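Local coordinates for protein ribokinase RBSK (Mycobacterium tuberculosis, PDB 3GO6) that probably phosphorylates D-ribose at its O5 hydroxyl, using ATP and magnesium, as a homodimeric ribokinase of the PfkB carbohydrate kinase family, at residues G247-G252 against C291-A296; C23-V28 against A132-V137; S177-D182 against N199-N204. All coordinates share one frame; numbering follows the deposited sequence.

Interaction 1: residues G247-G252 against C291-A296; sequences GDVFAG and CAPAAA. With RIB (alpha-D-ribofuranose), chain C.
At the start of the helix that carries the predicted catalytic base of this PfkB-family kinase, Val-249 packs against the loop Cys-291 to Pro-293, which leads into helix 295-303. Both methyls of the valine work. CG2 rests on the loop backbone at Ala-292, 3.7 Å from its CA. Ala-292 CB lies 3.8 Å from the same CG2. Cys-291 SG meets that methyl too, at 3.8 Å. CG1, placed anti to the backbone N (chi1 175°), reaches instead to Pro-293 CD at 3.7 Å. The nearest side-chain atom of Cys-291 is about 4 Å from the bound magnesium ion, whose site is formed by other residues.

One residue earlier on the helix, Asp-248 turns to the sugar: the O5 hydroxyl of ribose donates to Asp-248 OD2 over 2.5 Å. Asn-61 also bonds to OD2, while Gln-62 holds OD1, so both carboxylate oxygens are gripped. No hydrogen bond joins the two segments; the contact is purely apolar. That O5, the atom to be phosphorylated, donates to Asp-248 fits its predicted role as proton acceptor, while next to it Val-249 packs the same helix turn on the loop through dispersion alone.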
ATOM      1  N   GLY A 247      -4.063   8.332 -18.151  1.00 13.16           N
ATOM      2  CA  GLY A 247      -5.340   7.928 -18.753  1.00 13.59           C
ATOM      3  C   GLY A 247      -6.518   8.725 -18.208  1.00 13.36           C
ATOM      4  O   GLY A 247      -7.424   9.082 -18.945  1.00 13.12           O
ATOM      5  N   ASP A 248      -6.508   9.008 -16.899  1.00 13.61           N
ATOM      6  CA  ASP A 248      -7.563   9.836 -16.281  1.00 13.51           C
ATOM      7  C   ASP A 248      -7.491  11.251 -16.794  1.00 13.05           C
ATOM      8  O   ASP A 248      -8.515  11.890 -16.996  1.00 12.87           O
ATOM      9  CB  ASP A 248      -7.417   9.847 -14.754  1.00 13.83           C
ATOM     10  CG  ASP A 248      -7.708   8.492 -14.142  1.00 16.28           C
ATOM     11  OD1 ASP A 248      -8.514   7.733 -14.743  1.00 16.40           O
ATOM     12  OD2 ASP A 248      -7.109   8.171 -13.084  1.00 18.30           O
ATOM     13  N   VAL A 249      -6.269  11.750 -16.995  1.00 12.89           N
ATOM     14  CA  VAL A 249      -6.082  13.077 -17.595  1.00 12.70           C
ATOM     15  C   VAL A 249      -6.659  13.109 -19.013  1.00 13.39           C
ATOM     16  O   VAL A 249      -7.434  14.001 -19.365  1.00 13.88           O
ATOM     17  CB  VAL A 249      -4.590  13.538 -17.579  1.00 12.81           C
ATOM     18  CG1 VAL A 249      -4.447  14.876 -18.322  1.00 13.16           C
ATOM     19  CG2 VAL A 249      -4.086  13.705 -16.121  1.00 12.17           C
ATOM     20  N   PHE A 250      -6.299  12.120 -19.829  1.00 13.51           N
ATOM     21  CA  PHE A 250      -6.865  12.017 -21.187  1.00 13.25           C
ATOM     22  C   PHE A 250      -8.403  12.081 -21.134  1.00 12.96           C
ATOM     23  O   PHE A 250      -9.020  12.859 -21.868  1.00 13.17           O
ATOM     24  CB  PHE A 250      -6.371  10.721 -21.852  1.00 13.06           C
ATOM     25  CG  PHE A 250      -6.915  10.496 -23.249  1.00 14.05           C
ATOM     26  CD1 PHE A 250      -6.111  10.763 -24.366  1.00 16.10           C
ATOM     27  CD2 PHE A 250      -8.209  10.000 -23.445  1.00 14.01           C
ATOM     28  CE1 PHE A 250      -6.598  10.559 -25.672  1.00 14.28           C
ATOM     29  CE2 PHE A 250      -8.717   9.797 -24.741  1.00 16.64           C
ATOM     30  CZ  PHE A 250      -7.898  10.077 -25.861  1.00 15.14           C
ATOM     31  N   ALA A 251      -9.018  11.302 -20.240  1.00 14.02           N
ATOM     32  CA  ALA A 251     -10.485  11.197 -20.180  1.00 13.56           C
ATOM     33  C   ALA A 251     -11.133  12.509 -19.745  1.00 13.99           C
ATOM     34  O   ALA A 251     -12.136  12.949 -20.337  1.00 13.34           O
ATOM     35  CB  ALA A 251     -10.902  10.060 -19.253  1.00 14.22           C
ATOM     36  N   GLY A 252     -10.562  13.140 -18.716  1.00 13.33           N
ATOM     37  CA  GLY A 252     -11.118  14.400 -18.199  1.00 13.22           C
ATOM     38  C   GLY A 252     -11.011  15.503 -19.227  1.00 13.49           C
ATOM     39  O   GLY A 252     -11.948  16.301 -19.407  1.00 14.33           O
ATOM     40  N   CYS A 291      -1.287  15.384 -11.680  1.00 22.65           N
ATOM     41  CA  CYS A 291      -0.487  15.539 -12.904  1.00 21.39           C
ATOM     42  C   CYS A 291      -1.190  16.187 -14.109  1.00 20.48           C
ATOM     43  O   CYS A 291      -0.584  16.313 -15.189  1.00 20.35           O
ATOM     44  CB  CYS A 291       0.088  14.184 -13.309  1.00 20.87           C
ATOM     45  SG  CYS A 291      -1.160  12.940 -13.756  1.00 20.38           S
ATOM     46  N   ALA A 292      -2.447  16.594 -13.946  1.00 19.18           N
ATOM     47  CA  ALA A 292      -3.203  17.186 -15.062  1.00 18.86           C
ATOM     48  C   ALA A 292      -2.697  18.602 -15.392  1.00 19.28           C
ATOM     49  O   ALA A 292      -2.548  19.434 -14.501  1.00 18.66           O
ATOM     50  CB  ALA A 292      -4.687  17.205 -14.751  1.00 17.71           C
ATOM     51  N   PRO A 293      -2.423  18.874 -16.681  1.00 20.00           N
ATOM     52  CA  PRO A 293      -1.920  20.176 -17.060  1.00 20.85           C
ATOM     53  C   PRO A 293      -3.025  21.231 -17.141  1.00 21.48           C
ATOM     54  O   PRO A 293      -4.213  20.909 -17.314  1.00 21.19           O
ATOM     55  CB  PRO A 293      -1.334  19.912 -18.454  1.00 20.74           C
ATOM     56  CG  PRO A 293      -2.239  18.885 -19.016  1.00 20.54           C
ATOM     57  CD  PRO A 293      -2.533  17.971 -17.846  1.00 20.15           C
ATOM     58  N   ALA A 294      -2.628  22.492 -17.031  1.00 23.31           N
ATOM     59  CA  ALA A 294      -3.561  23.605 -17.219  1.00 24.01           C
ATOM     60  C   ALA A 294      -3.907  23.742 -18.697  1.00 24.86           C
ATOM     61  O   ALA A 294      -3.156  23.262 -19.568  1.00 24.76           O
ATOM     62  CB  ALA A 294      -2.967  24.916 -16.657  1.00 25.05           C
ATOM     63  N   ALA A 295      -5.040  24.375 -18.990  1.00 25.05           N
ATOM     64  CA  ALA A 295      -5.487  24.537 -20.372  1.00 26.54           C
ATOM     65  C   ALA A 295      -4.398  25.195 -21.243  1.00 27.45           C
ATOM     66  O   ALA A 295      -4.181  24.791 -22.394  1.00 27.18           O
ATOM     67  CB  ALA A 295      -6.769  25.348 -20.426  1.00 26.65           C
ATOM     68  N   ALA A 296      -3.719  26.198 -20.680  1.00 27.81           N
ATOM     69  CA  ALA A 296      -2.684  26.920 -21.419  1.00 28.62           C
ATOM     70  C   ALA A 296      -1.487  26.032 -21.758  1.00 28.55           C
ATOM     71  O   ALA A 296      -0.877  26.203 -22.817  1.00 29.37           O
ATOM     72  CB  ALA A 296      -2.240  28.147 -20.649  1.00 28.81           C
TER
HETATM   73  O5  RIB C 305      -6.071   5.855 -12.993  1.00 20.44           O
HETATM   74  C5  RIB C 305      -5.350   5.905 -11.741  1.00 21.84           C
HETATM   75  C4  RIB C 305      -6.361   5.857 -10.581  1.00 19.40           C
HETATM   76  O4  RIB C 305      -6.933   4.533 -10.539  1.00 19.95           O
HETATM   77  C3  RIB C 305      -5.725   6.046  -9.215  1.00 18.03           C
HETATM   78  O3  RIB C 305      -5.821   7.396  -8.695  1.00 15.22           O
HETATM   79  C2  RIB C 305      -6.418   5.019  -8.337  1.00 16.98           C
HETATM   80  O2  RIB C 305      -7.118   5.633  -7.249  1.00 17.87           O
HETATM   81  C1  RIB C 305      -7.347   4.204  -9.224  1.00 17.44           C
HETATM   82  O1  RIB C 305      -8.717   4.601  -9.078  1.00 15.84           O

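Interaction 2: residues C23-V28 against A132-V137; sequences CVVGSV and AHLTPV
Leu-134 reaches across to Val-25 of strand 21-25 with one methyl: its CD2 lies 4.1 Å from CG1 of Val-25, and that is the one pairing of side chains between the two segments. The two side chains approach at a slant, a branch of each meeting a branch of the other. CD2 also passes 4.3 Å from the carbonyl O of Gly-26, a loose approach to the backbone just beyond the valine. Leu-134 already points at the strand from its CA, and with CG anti to the backbone N (chi1 -178°) its CD2 is the methyl that meets Val-25. On the other side, Val-25 has CG1 anti to the backbone N (chi1 172°), and this is the methyl that meets the leucine.

The backbones stay well apart, with the CA atoms of Gly-26 and Leu-134 separated by 8.5 Å, so side chains bridge the distance. Around them, Leu-134 O accepts a hydrogen bond from Thr-157 OG1, which ties the loop to helix 155-167, and Val-25 also packs on Ala-161 of that helix. The strand is fixed by backbone bonds to its neighbours 72-76 and 146-149. Past Gly-26, the hydroxyl of Ser-27 bonds to Glu-152, a residue of the ribose pocket, and Val-28 N to Asn-131.

What results is apolar packing over an inner strand of the central sheet in the alpha/beta ribokinase fold: the loop after strand 122-127 closes over the strand from which the chain runs on to the sugar-binding residues Asn-29 and Asp-31.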
ATOM      1  N   CYS A  23     -20.226  16.713 -15.623  1.00 19.56           N
ATOM      2  CA  CYS A  23     -20.543  15.977 -14.399  1.00 18.85           C
ATOM      3  C   CYS A  23     -19.807  14.629 -14.362  1.00 17.78           C
ATOM      4  O   CYS A  23     -19.973  13.791 -15.266  1.00 17.15           O
ATOM      5  CB  CYS A  23     -22.049  15.754 -14.267  1.00 19.80           C
ATOM      6  SG  CYS A  23     -22.430  14.668 -12.878  1.00 27.18           S
ATOM      7  N   VAL A  24     -18.968  14.434 -13.346  1.00 15.46           N
ATOM      8  CA  VAL A  24     -18.247  13.175 -13.206  1.00 15.21           C
ATOM      9  C   VAL A  24     -18.935  12.348 -12.127  1.00 15.15           C
ATOM     10  O   VAL A  24     -19.084  12.801 -10.994  1.00 15.79           O
ATOM     11  CB  VAL A  24     -16.761  13.400 -12.841  1.00 15.35           C
ATOM     12  CG1 VAL A  24     -16.017  12.068 -12.703  1.00 14.28           C
ATOM     13  CG2 VAL A  24     -16.094  14.308 -13.873  1.00 14.87           C
ATOM     14  N   VAL A  25     -19.359  11.143 -12.475  1.00 14.59           N
ATOM     15  CA  VAL A  25     -19.944  10.238 -11.488  1.00 14.86           C
ATOM     16  C   VAL A  25     -18.968   9.067 -11.390  1.00 14.81           C
ATOM     17  O   VAL A  25     -18.773   8.324 -12.358  1.00 15.05           O
ATOM     18  CB  VAL A  25     -21.377   9.762 -11.901  1.00 14.66           C
ATOM     19  CG1 VAL A  25     -21.899   8.658 -10.953  1.00 16.78           C
ATOM     20  CG2 VAL A  25     -22.368  10.935 -11.912  1.00 13.95           C
ATOM     21  N   GLY A  26     -18.314   8.925 -10.244  1.00 14.35           N
ATOM     22  CA  GLY A  26     -17.217   7.961 -10.161  1.00 13.90           C
ATOM     23  C   GLY A  26     -16.551   7.901  -8.814  1.00 13.94           C
ATOM     24  O   GLY A  26     -17.146   8.298  -7.793  1.00 14.25           O
ATOM     25  N   SER A  27     -15.319   7.398  -8.809  1.00 13.09           N
ATOM     26  CA  SER A  27     -14.670   6.994  -7.580  1.00 12.72           C
ATOM     27  C   SER A  27     -13.630   7.983  -7.079  1.00 12.15           C
ATOM     28  O   SER A  27     -13.047   8.757  -7.846  1.00 11.42           O
ATOM     29  CB  SER A  27     -13.986   5.649  -7.800  1.00 13.09           C
ATOM     30  OG  SER A  27     -13.154   5.773  -8.933  1.00 14.69           O
ATOM     31  N   VAL A  28     -13.404   7.938  -5.774  1.00 11.29           N
ATOM     32  CA  VAL A  28     -12.391   8.767  -5.126  1.00 11.71           C
ATOM     33  C   VAL A  28     -11.697   7.878  -4.093  1.00 12.16           C
ATOM     34  O   VAL A  28     -12.351   7.255  -3.258  1.00 11.80           O
ATOM     35  CB  VAL A  28     -12.995  10.098  -4.523  1.00 12.06           C
ATOM     36  CG1 VAL A  28     -14.190   9.815  -3.542  1.00 12.09           C
ATOM     37  CG2 VAL A  28     -11.894  10.986  -3.876  1.00 10.56           C
ATOM     38  N   ALA A 132     -17.820   1.464  -3.688  1.00 15.90           N
ATOM     39  CA  ALA A 132     -18.647   0.294  -4.007  1.00 17.48           C
ATOM     40  C   ALA A 132     -20.092   0.441  -3.514  1.00 18.72           C
ATOM     41  O   ALA A 132     -20.966  -0.333  -3.898  1.00 19.08           O
ATOM     42  CB  ALA A 132     -18.019  -0.988  -3.414  1.00 17.10           C
ATOM     43  N   HIS A 133     -20.343   1.439  -2.680  1.00 19.50           N
ATOM     44  CA  HIS A 133     -21.682   1.661  -2.131  1.00 21.77           C
ATOM     45  C   HIS A 133     -22.336   2.950  -2.608  1.00 21.65           C
ATOM     46  O   HIS A 133     -23.273   3.426  -1.981  1.00 22.06           O
ATOM     47  CB  HIS A 133     -21.639   1.615  -0.605  1.00 21.36           C
ATOM     48  CG  HIS A 133     -21.032   0.353  -0.084  1.00 25.20           C
ATOM     49  ND1 HIS A 133     -21.677  -0.866  -0.161  1.00 28.16           N
ATOM     50  CD2 HIS A 133     -19.812   0.107   0.446  1.00 25.24           C
ATOM     51  CE1 HIS A 133     -20.889  -1.804   0.339  1.00 29.31           C
ATOM     52  NE2 HIS A 133     -19.750  -1.243   0.706  1.00 27.07           N
ATOM     53  N   LEU A 134     -21.817   3.526  -3.690  1.00 21.62           N
ATOM     54  CA  LEU A 134     -22.462   4.672  -4.318  1.00 21.81           C
ATOM     55  C   LEU A 134     -23.750   4.250  -5.040  1.00 23.33           C
ATOM     56  O   LEU A 134     -23.703   3.487  -6.008  1.00 22.46           O
ATOM     57  CB  LEU A 134     -21.517   5.386  -5.302  1.00 20.59           C
ATOM     58  CG  LEU A 134     -22.118   6.630  -5.974  1.00 20.34           C
ATOM     59  CD1 LEU A 134     -22.342   7.752  -4.967  1.00 17.05           C
ATOM     60  CD2 LEU A 134     -21.269   7.128  -7.154  1.00 19.76           C
ATOM     61  N   THR A 135     -24.888   4.757  -4.559  1.00 25.74           N
ATOM     62  CA  THR A 135     -26.187   4.530  -5.191  1.00 28.98           C
ATOM     63  C   THR A 135     -26.555   5.793  -5.976  1.00 30.72           C
ATOM     64  O   THR A 135     -25.980   6.851  -5.739  1.00 31.04           O
ATOM     65  CB  THR A 135     -27.314   4.214  -4.151  1.00 29.31           C
ATOM     66  OG1 THR A 135     -27.418   5.288  -3.213  1.00 30.69           O
ATOM     67  CG2 THR A 135     -27.033   2.921  -3.408  1.00 30.42           C
ATOM     68  N   PRO A 136     -27.487   5.687  -6.937  1.00 32.91           N
ATOM     69  CA  PRO A 136     -27.774   6.866  -7.773  1.00 35.11           C
ATOM     70  C   PRO A 136     -28.261   8.108  -6.989  1.00 37.63           C
ATOM     71  O   PRO A 136     -29.276   8.049  -6.298  1.00 38.35           O
ATOM     72  CB  PRO A 136     -28.845   6.358  -8.743  1.00 35.02           C
ATOM     73  CG  PRO A 136     -28.716   4.858  -8.726  1.00 34.09           C
ATOM     74  CD  PRO A 136     -28.274   4.508  -7.341  1.00 33.02           C
ATOM     75  N   VAL A 137     -27.502   9.203  -7.073  1.00 40.26           N
ATOM     76  CA  VAL A 137     -27.852  10.471  -6.407  1.00 42.29           C
ATOM     77  C   VAL A 137     -28.795  11.227  -7.361  1.00 44.06           C
ATOM     78  O   VAL A 137     -28.447  11.445  -8.531  1.00 44.11           O
ATOM     79  CB  VAL A 137     -26.575  11.313  -6.028  1.00 42.66           C
ATOM     80  CG1 VAL A 137     -26.940  12.676  -5.426  1.00 42.72           C
ATOM     81  CG2 VAL A 137     -25.655  10.536  -5.056  1.00 41.14           C
TER

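Interaction 3: residues S177-D182 against N199-N204; sequences SPAGQD and NEHEAN
Ser-177 and Glu-202 make the tight end of this contact, a hydrogen bond of 2.6 Å from Ser-177 OG to Glu-202 OE2. The hydroxyl comes to the oxygen from above the carboxylate, 52° out of its plane, and Ser-177 CB is close too, 3.1 Å from OE2. Glu-202 is extended beyond CG, and its other oxygen serves the helix start: Asn-199 N donates to Glu-202 OE1 at 2.9 Å, on the anti side, though 30° out of the carboxylate plane. In return Glu-202 N donates to Asn-199 OD1 at 2.8 Å, nearly straight at 176°. These reciprocal bonds are a capping box on helix 200-205, and Asn-199 is also a predicted ATP-binding residue.

The other end is slack. Ala-179 points its methyl at the helix, yet CB comes no nearer to the ring of exposed His-201 than 4.3 Å, at NE2, and obliquely. The second subunit touches both ends: its Arg-41 packs on His-201 and its Leu-47 on Pro-178, which follows a cis peptide bond.

The buried carboxylate of Glu-202 is thus shared, one oxygen for the helix cap and one for the serine; two donors would be expected to stabilise its negative charge.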
ATOM      1  N   SER A 177     -13.213   1.199 -17.467  1.00 15.83           N
ATOM      2  CA  SER A 177     -12.117   0.724 -16.642  1.00 16.38           C
ATOM      3  C   SER A 177     -12.606   0.740 -15.184  1.00 16.97           C
ATOM      4  O   SER A 177     -13.224   1.718 -14.767  1.00 17.07           O
ATOM      5  CB  SER A 177     -10.914   1.658 -16.828  1.00 15.85           C
ATOM      6  OG  SER A 177      -9.775   1.240 -16.098  1.00 17.45           O
ATOM      7  N   PRO A 178     -12.370  -0.346 -14.420  1.00 18.01           N
ATOM      8  CA  PRO A 178     -11.691  -1.582 -14.816  1.00 18.75           C
ATOM      9  C   PRO A 178     -12.592  -2.446 -15.681  1.00 19.70           C
ATOM     10  O   PRO A 178     -13.808  -2.238 -15.695  1.00 18.79           O
ATOM     11  CB  PRO A 178     -11.456  -2.309 -13.498  1.00 19.01           C
ATOM     12  CG  PRO A 178     -11.974  -1.411 -12.415  1.00 19.73           C
ATOM     13  CD  PRO A 178     -12.825  -0.387 -13.018  1.00 18.35           C
ATOM     14  N   ALA A 179     -11.981  -3.399 -16.385  1.00 20.43           N
ATOM     15  CA  ALA A 179     -12.696  -4.429 -17.149  1.00 22.15           C
ATOM     16  C   ALA A 179     -13.316  -5.481 -16.216  1.00 23.49           C
ATOM     17  O   ALA A 179     -13.051  -5.483 -15.011  1.00 23.64           O
ATOM     18  CB  ALA A 179     -11.724  -5.094 -18.134  1.00 21.75           C
ATOM     19  N   GLY A 180     -14.149  -6.368 -16.762  1.00 24.97           N
ATOM     20  CA  GLY A 180     -14.690  -7.495 -15.995  1.00 26.88           C
ATOM     21  C   GLY A 180     -15.791  -7.195 -14.996  1.00 28.36           C
ATOM     22  O   GLY A 180     -16.081  -8.011 -14.125  1.00 29.10           O
ATOM     23  N   GLN A 181     -16.431  -6.043 -15.112  1.00 29.57           N
ATOM     24  CA  GLN A 181     -17.521  -5.715 -14.203  1.00 31.13           C
ATOM     25  C   GLN A 181     -18.844  -6.438 -14.569  1.00 32.87           C
ATOM     26  O   GLN A 181     -18.845  -7.330 -15.436  1.00 33.45           O
ATOM     27  CB  GLN A 181     -17.665  -4.195 -14.063  1.00 30.89           C
ATOM     28  CG  GLN A 181     -16.416  -3.520 -13.432  1.00 30.10           C
ATOM     29  CD  GLN A 181     -15.900  -4.265 -12.212  1.00 28.50           C
ATOM     30  OE1 GLN A 181     -14.878  -4.969 -12.275  1.00 29.82           O
ATOM     31  NE2 GLN A 181     -16.599  -4.117 -11.095  1.00 23.58           N
ATOM     32  N   ASP A 182     -19.934  -6.085 -13.880  1.00 34.29           N
ATOM     33  CA  ASP A 182     -21.243  -6.766 -14.017  1.00 35.63           C
ATOM     34  C   ASP A 182     -21.722  -6.756 -15.473  1.00 35.41           C
ATOM     35  O   ASP A 182     -22.159  -5.715 -15.977  1.00 35.62           O
ATOM     36  CB  ASP A 182     -22.287  -6.110 -13.103  1.00 36.00           C
ATOM     37  CG  ASP A 182     -23.642  -6.850 -13.117  1.00 38.93           C
ATOM     38  OD1 ASP A 182     -23.798  -7.850 -12.365  1.00 40.19           O
ATOM     39  OD2 ASP A 182     -24.545  -6.420 -13.873  1.00 40.09           O
ATOM     40  N   ASN A 199      -8.341   1.481 -22.856  1.00 16.50           N
ATOM     41  CA  ASN A 199      -7.131   0.949 -23.498  1.00 17.45           C
ATOM     42  C   ASN A 199      -7.501  -0.281 -24.352  1.00 18.84           C
ATOM     43  O   ASN A 199      -8.671  -0.682 -24.378  1.00 17.46           O
ATOM     44  CB  ASN A 199      -5.980   0.695 -22.489  1.00 17.57           C
ATOM     45  CG  ASN A 199      -6.259  -0.436 -21.511  1.00 19.16           C
ATOM     46  OD1 ASN A 199      -6.963  -1.410 -21.804  1.00 19.40           O
ATOM     47  ND2 ASN A 199      -5.665  -0.324 -20.337  1.00 20.33           N
ATOM     48  N   GLU A 200      -6.537  -0.869 -25.053  1.00 19.90           N
ATOM     49  CA  GLU A 200      -6.864  -1.988 -25.960  1.00 21.62           C
ATOM     50  C   GLU A 200      -7.486  -3.177 -25.233  1.00 21.29           C
ATOM     51  O   GLU A 200      -8.508  -3.708 -25.676  1.00 20.72           O
ATOM     52  CB  GLU A 200      -5.653  -2.411 -26.814  1.00 22.37           C
ATOM     53  CG  GLU A 200      -5.277  -1.372 -27.879  1.00 26.69           C
ATOM     54  CD  GLU A 200      -5.882  -1.628 -29.269  1.00 32.61           C
ATOM     55  OE1 GLU A 200      -7.002  -2.198 -29.390  1.00 34.99           O
ATOM     56  OE2 GLU A 200      -5.225  -1.242 -30.263  1.00 34.75           O
ATOM     57  N   HIS A 201      -6.909  -3.560 -24.096  1.00 21.29           N
ATOM     58  CA  HIS A 201      -7.440  -4.675 -23.295  1.00 22.25           C
ATOM     59  C   HIS A 201      -8.854  -4.382 -22.759  1.00 21.50           C
ATOM     60  O   HIS A 201      -9.776  -5.223 -22.867  1.00 21.53           O
ATOM     61  CB  HIS A 201      -6.461  -5.035 -22.164  1.00 23.41           C
ATOM     62  CG  HIS A 201      -7.059  -5.884 -21.083  1.00 28.07           C
ATOM     63  ND1 HIS A 201      -7.248  -7.245 -21.216  1.00 33.31           N
ATOM     64  CD2 HIS A 201      -7.491  -5.565 -19.836  1.00 31.71           C
ATOM     65  CE1 HIS A 201      -7.788  -7.723 -20.105  1.00 34.65           C
ATOM     66  NE2 HIS A 201      -7.947  -6.723 -19.255  1.00 33.67           N
ATOM     67  N   GLU A 202      -9.041  -3.192 -22.198  1.00 19.95           N
ATOM     68  CA  GLU A 202     -10.372  -2.771 -21.744  1.00 19.18           C
ATOM     69  C   GLU A 202     -11.378  -2.684 -22.908  1.00 18.98           C
ATOM     70  O   GLU A 202     -12.554  -3.049 -22.748  1.00 19.60           O
ATOM     71  CB  GLU A 202     -10.293  -1.421 -21.012  1.00 18.56           C
ATOM     72  CG  GLU A 202      -9.464  -1.449 -19.723  1.00 17.86           C
ATOM     73  CD  GLU A 202      -8.986  -0.056 -19.259  1.00 19.04           C
ATOM     74  OE1 GLU A 202      -9.048   0.921 -20.051  1.00 16.93           O
ATOM     75  OE2 GLU A 202      -8.525   0.040 -18.087  1.00 18.47           O
ATOM     76  N   ALA A 203     -10.935  -2.201 -24.066  1.00 19.17           N
ATOM     77  CA  ALA A 203     -11.832  -2.095 -25.229  1.00 20.29           C
ATOM     78  C   ALA A 203     -12.347  -3.474 -25.681  1.00 21.44           C
ATOM     79  O   ALA A 203     -13.533  -3.615 -26.039  1.00 21.56           O
ATOM     80  CB  ALA A 203     -11.155  -1.350 -26.385  1.00 20.31           C
ATOM     81  N   ASN A 204     -11.466  -4.478 -25.642  1.00 22.73           N
ATOM     82  CA  ASN A 204     -11.825  -5.868 -25.969  1.00 24.73           C
ATOM     83  C   ASN A 204     -12.930  -6.412 -25.058  1.00 24.73           C
ATOM     84  O   ASN A 204     -13.771  -7.175 -25.505  1.00 25.20           O
ATOM     85  CB  ASN A 204     -10.612  -6.804 -25.841  1.00 25.80           C
ATOM     86  CG  ASN A 204      -9.561  -6.574 -26.914  1.00 30.95           C
ATOM     87  OD1 ASN A 204      -9.849  -6.008 -27.978  1.00 37.16           O
ATOM     88  ND2 ASN A 204      -8.324  -7.032 -26.646  1.00 34.50           N
TER

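Interaction 2 has the most buried touching residues; interactions 1 and 3 are partly buried, and interaction 3 alone lies within reach of the second subunit. Chemistry follows place: 75 Å² of mostly methyl packing lies over a sheet strand in interaction 2, 129 Å² of apolar contact holds a helix to a loop beside the sugar in interaction 1, and interaction 3, at 168 Å², adds a hydrogen bond to a carboxylate at a helix start. No segment is shared and none of the three touch, their nearest atoms being about 7 Å apart. They still converge on helix 58-68: Ala-292, Asp-248, Val-24, Ser-27 and Val-28 pack on it, and Ser-177 lies near Lys-58.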